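Local coordinates for putative cobalamin synthesis related protein (Corynebacterium diphtheriae, PDB 2NPN) that binds S-adenosylmethionine and probably acts as a precorrin-6A synthase, a tetrapyrrole methyltransferase of adenosylcobalamin biosynthesis, at residues I5-I10 and F107-D112. Sequence-based numbering, arbitrary orientation.
Sequences IYVIGI and FLVWGD. With SAM (S-adenosylmethionine), chain C.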
ATOM      1  N   ILE A   5     -19.206   6.148   2.155  1.00 13.81           N
ATOM      2  CA  ILE A   5     -17.857   6.240   1.633  1.00 13.20           C
ATOM      3  C   ILE A   5     -17.189   4.878   1.819  1.00 13.19           C
ATOM      4  O   ILE A   5     -16.933   4.461   2.947  1.00 13.23           O
ATOM      5  CB  ILE A   5     -17.014   7.340   2.339  1.00 13.05           C
ATOM      6  CG1 ILE A   5     -17.594   8.744   2.115  1.00 14.26           C
ATOM      7  CG2 ILE A   5     -15.572   7.280   1.844  1.00 13.51           C
ATOM      8  CD1 ILE A   5     -16.938   9.847   2.923  1.00 15.19           C
ATOM      9  N   TYR A   6     -16.978   4.155   0.716  1.00 12.85           N
ATOM     10  CA  TYR A   6     -16.274   2.900   0.761  1.00 12.92           C
ATOM     11  C   TYR A   6     -14.794   3.236   0.657  1.00 13.44           C
ATOM     12  O   TYR A   6     -14.391   3.981  -0.218  1.00 14.15           O
ATOM     13  CB  TYR A   6     -16.629   1.990  -0.404  1.00 14.21           C
ATOM     14  CG  TYR A   6     -17.997   1.456  -0.401  1.00 16.28           C
ATOM     15  CD1 TYR A   6     -18.335   0.433   0.454  1.00 16.24           C
ATOM     16  CD2 TYR A   6     -18.943   1.912  -1.317  1.00 18.90           C
ATOM     17  CE1 TYR A   6     -19.583  -0.120   0.452  1.00 18.36           C
ATOM     18  CE2 TYR A   6     -20.233   1.364  -1.332  1.00 19.67           C
ATOM     19  CZ  TYR A   6     -20.530   0.343  -0.436  1.00 17.92           C
ATOM     20  OH  TYR A   6     -21.789  -0.210  -0.421  1.00 20.49           O
ATOM     21  N   VAL A   7     -13.988   2.642   1.534  1.00 11.78           N
ATOM     22  CA  VAL A   7     -12.536   2.787   1.433  1.00 11.42           C
ATOM     23  C   VAL A   7     -12.029   1.397   1.080  1.00 11.18           C
ATOM     24  O   VAL A   7     -12.093   0.490   1.908  1.00 11.29           O
ATOM     25  CB  VAL A   7     -11.918   3.309   2.747  1.00 11.37           C
ATOM     26  CG1 VAL A   7     -10.405   3.444   2.602  1.00 11.42           C
ATOM     27  CG2 VAL A   7     -12.588   4.650   3.127  1.00 13.08           C
ATOM     28  N   ILE A   8     -11.624   1.243  -0.166  1.00 11.72           N
ATOM     29  CA  ILE A   8     -11.491  -0.092  -0.744  1.00 10.77           C
ATOM     30  C   ILE A   8     -10.013  -0.439  -0.995  1.00 11.69           C
ATOM     31  O   ILE A   8      -9.354   0.168  -1.853  1.00 12.30           O
ATOM     32  CB  ILE A   8     -12.287  -0.254  -2.086  1.00 11.73           C
ATOM     33  CG1 ILE A   8     -13.736   0.219  -1.913  1.00 12.29           C
ATOM     34  CG2 ILE A   8     -12.160  -1.701  -2.594  1.00 12.23           C
ATOM     35  CD1 ILE A   8     -14.616  -0.057  -3.086  1.00 11.04           C
ATOM     36  N   GLY A   9      -9.529  -1.482  -0.345  1.00 10.87           N
ATOM     37  CA  GLY A   9      -8.223  -1.996  -0.662  1.00 11.27           C
ATOM     38  C   GLY A   9      -8.295  -2.730  -1.991  1.00 11.44           C
ATOM     39  O   GLY A   9      -9.176  -3.565  -2.197  1.00 12.26           O
ATOM     40  N   ILE A  10      -7.403  -2.382  -2.899  1.00 11.83           N
ATOM     41  CA  ILE A  10      -7.413  -2.984  -4.227  1.00 11.04           C
ATOM     42  C   ILE A  10      -6.232  -3.928  -4.463  1.00 12.54           C
ATOM     43  O   ILE A  10      -6.001  -4.337  -5.591  1.00 12.76           O
ATOM     44  CB  ILE A  10      -7.539  -1.926  -5.368  1.00 11.98           C
ATOM     45  CG1 ILE A  10      -6.363  -0.936  -5.374  1.00 11.70           C
ATOM     46  CG2 ILE A  10      -8.853  -1.197  -5.231  1.00 12.77           C
ATOM     47  CD1 ILE A  10      -6.222  -0.040  -6.640  1.00 12.83           C
ATOM     48  N   PHE A 107     -13.188   5.257  -2.375  1.00 10.46           N
ATOM     49  CA  PHE A 107     -11.782   5.648  -2.417  1.00 10.98           C
ATOM     50  C   PHE A 107     -10.939   4.391  -2.620  1.00 11.18           C
ATOM     51  O   PHE A 107     -11.134   3.413  -1.887  1.00 11.98           O
ATOM     52  CB  PHE A 107     -11.335   6.305  -1.121  1.00 11.02           C
ATOM     53  CG  PHE A 107     -11.772   7.737  -0.940  1.00 11.90           C
ATOM     54  CD1 PHE A 107     -10.845   8.768  -1.048  1.00 15.86           C
ATOM     55  CD2 PHE A 107     -13.073   8.031  -0.635  1.00 13.87           C
ATOM     56  CE1 PHE A 107     -11.197  10.077  -0.851  1.00 16.79           C
ATOM     57  CE2 PHE A 107     -13.468   9.354  -0.425  1.00 14.35           C
ATOM     58  CZ  PHE A 107     -12.511  10.402  -0.538  1.00 15.11           C
ATOM     59  N   LEU A 108     -10.008   4.418  -3.569  1.00 10.68           N
ATOM     60  CA  LEU A 108      -9.172   3.256  -3.851  1.00 11.00           C
ATOM     61  C   LEU A 108      -7.869   3.394  -3.099  1.00 11.09           C
ATOM     62  O   LEU A 108      -7.223   4.470  -3.128  1.00 11.86           O
ATOM     63  CB  LEU A 108      -8.916   3.145  -5.349  1.00 12.54           C
ATOM     64  CG  LEU A 108     -10.164   3.168  -6.222  1.00 14.09           C
ATOM     65  CD1 LEU A 108      -9.735   3.007  -7.685  1.00 19.15           C
ATOM     66  CD2 LEU A 108     -11.155   2.129  -5.758  1.00 15.21           C
ATOM     67  N   VAL A 109      -7.433   2.306  -2.470  1.00 11.07           N
ATOM     68  CA  VAL A 109      -6.192   2.305  -1.686  1.00 10.54           C
ATOM     69  C   VAL A 109      -5.406   1.057  -2.074  1.00 10.90           C
ATOM     70  O   VAL A 109      -5.942  -0.064  -2.030  1.00 12.10           O
ATOM     71  CB  VAL A 109      -6.475   2.273  -0.158  1.00 11.72           C
ATOM     72  CG1 VAL A 109      -5.155   2.245   0.599  1.00 13.57           C
ATOM     73  CG2 VAL A 109      -7.323   3.508   0.228  1.00 12.36           C
ATOM     74  N   TRP A 110      -4.143   1.210  -2.429  1.00 10.92           N
ATOM     75  CA  TRP A 110      -3.334   0.045  -2.722  1.00  9.73           C
ATOM     76  C   TRP A 110      -3.181  -0.848  -1.475  1.00 10.76           C
ATOM     77  O   TRP A 110      -3.039  -0.344  -0.350  1.00 11.78           O
ATOM     78  CB  TRP A 110      -1.957   0.489  -3.200  1.00 11.76           C
ATOM     79  CG  TRP A 110      -1.943   1.142  -4.511  1.00 11.25           C
ATOM     80  CD1 TRP A 110      -1.645   2.448  -4.769  1.00 15.10           C
ATOM     81  CD2 TRP A 110      -2.249   0.544  -5.770  1.00 11.52           C
ATOM     82  NE1 TRP A 110      -1.754   2.699  -6.108  1.00 14.96           N
ATOM     83  CE2 TRP A 110      -2.138   1.549  -6.745  1.00 16.23           C
ATOM     84  CE3 TRP A 110      -2.680  -0.733  -6.157  1.00 13.60           C
ATOM     85  CZ2 TRP A 110      -2.365   1.300  -8.078  1.00 16.60           C
ATOM     86  CZ3 TRP A 110      -2.933  -0.977  -7.483  1.00 16.62           C
ATOM     87  CH2 TRP A 110      -2.762   0.028  -8.431  1.00 15.77           C
ATOM     88  N   GLY A 111      -3.277  -2.155  -1.688  1.00 10.47           N
ATOM     89  CA  GLY A 111      -3.092  -3.153  -0.640  1.00 11.57           C
ATOM     90  C   GLY A 111      -4.305  -3.195   0.265  1.00 12.21           C
ATOM     91  O   GLY A 111      -5.436  -3.372  -0.232  1.00 12.73           O
ATOM     92  N   ASP A 112      -4.077  -3.013   1.562  1.00 11.98           N
ATOM     93  CA  ASP A 112      -5.152  -2.897   2.564  1.00 12.45           C
ATOM     94  C   ASP A 112      -5.183  -1.452   3.086  1.00 13.36           C
ATOM     95  O   ASP A 112      -4.121  -0.853   3.311  1.00 13.73           O
ATOM     96  CB  ASP A 112      -4.904  -3.857   3.726  1.00 12.88           C
ATOM     97  CG  ASP A 112      -6.107  -3.938   4.675  1.00 13.36           C
ATOM     98  OD1 ASP A 112      -6.978  -4.822   4.476  1.00 15.92           O
ATOM     99  OD2 ASP A 112      -6.122  -3.120   5.630  1.00 15.38           O
TER
HETATM  100  N   SAM C4633      -1.401  -0.258   2.147  1.00 17.52           N
HETATM  101  CA  SAM C4633      -0.251  -0.924   1.464  1.00 18.83           C
HETATM  102  C   SAM C4633      -0.279  -2.427   1.666  1.00 19.86           C
HETATM  103  O   SAM C4633       0.622  -3.132   1.135  1.00 19.69           O
HETATM  104  OXT SAM C4633      -1.214  -2.939   2.313  1.00 17.81           O
HETATM  105  CB  SAM C4633       1.083  -0.325   1.947  1.00 19.48           C
HETATM  106  CG  SAM C4633       1.299   1.131   1.530  1.00 21.23           C
HETATM  107  SD  SAM C4633       2.919   1.853   1.966  1.00 21.18           S
HETATM  108  CE  SAM C4633       2.557   3.536   1.386  1.00 26.19           C
HETATM  109  C5' SAM C4633       4.084   1.473   0.611  1.00 19.82           C
HETATM  110  C4' SAM C4633       5.064   0.329   0.923  1.00 20.23           C
HETATM  111  O4' SAM C4633       4.418  -0.886   0.734  1.00 17.17           O
HETATM  112  C3' SAM C4633       6.287   0.250   0.009  1.00 18.57           C
HETATM  113  O3' SAM C4633       7.316   1.120   0.410  1.00 19.10           O
HETATM  114  C2' SAM C4633       6.688  -1.198   0.087  1.00 17.92           C
HETATM  115  O2' SAM C4633       7.311  -1.454   1.334  1.00 18.25           O
HETATM  116  C1' SAM C4633       5.302  -1.807   0.089  1.00 17.26           C
HETATM  117  N9  SAM C4633       4.812  -2.138  -1.268  1.00 15.64           N
HETATM  118  C8  SAM C4633       3.621  -1.695  -1.819  1.00 17.47           C
HETATM  119  N7  SAM C4633       3.436  -2.244  -3.023  1.00 17.97           N
HETATM  120  C5  SAM C4633       4.486  -3.091  -3.242  1.00 15.25           C
HETATM  121  C6  SAM C4633       4.791  -3.965  -4.275  1.00 16.12           C
HETATM  122  N6  SAM C4633       3.994  -4.098  -5.366  1.00 18.57           N
HETATM  123  N1  SAM C4633       5.956  -4.720  -4.194  1.00 16.12           N
HETATM  124  C2  SAM C4633       6.747  -4.648  -3.064  1.00 15.70           C
HETATM  125  N3  SAM C4633       6.448  -3.794  -2.039  1.00 16.18           N
HETATM  126  C4  SAM C4633       5.323  -3.038  -2.102  1.00 13.74           C
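Ile10 reaches across to Trp110 beside two parallel neighbouring strands: its CD1 sits over one face of the indole, 3.5 Å from CZ3 and offset toward the rim, a CH-pi contact with the six-membered ring. Because chi1 of 61° sets CG1 between the backbone N and the carbonyl carbon, CG2 is left beside the N, where it meets Leu108 CD2 at 4.1 Å. Arg48 of helix 42-55 packs on all three of these side chains. On the sheet face of Val7 and Phe107, Val7 CG1 touches Val109 CG2, and Ile5 CG2, anti to its own N, meets the Phe107 ring obliquely at CD2 (3.6 Å). Helix 119-130 covers this face, with Ile123 against both Val7 and Phe107. Between the strands runs a ladder of four backbone hydrogen bonds: Phe107 N to Tyr6 O, Ile8 N to Phe107 O (2.8 Å, 173° at the hydrogen), Val109 N to Ile8 O and Ile10 N to Val109 O. Gly9 packs closely on the other chain segment: its CA adds a CH...O contact to Val109 O (3.3 Å) and lies 3.1 Å from Gly111 O, an approach that the missing side chain of Gly9 permits. Beyond the ladder, residues 110-112 bend around the methionine end of S-adenosylmethionine. Trp110 O and Asp112 O both accept from the ligand N, whereas Asp112 N donates almost straight to OXT (3.0 Å). The Asp112 carboxylate is held by Gly141 N at OD1 and Ser114 OG at OD2; the bond to Gly141 joins the turn to the loop that follows strand 134-139. Gly111, with its positive phi and no side chain, lets OXT come within 3.5 Å of its CA. Inner strands of a parallel sheet under helices, followed by a glycine-containing turn that grips the cofactor, are characteristic of the N-terminal domain of tetrapyrrole methylases.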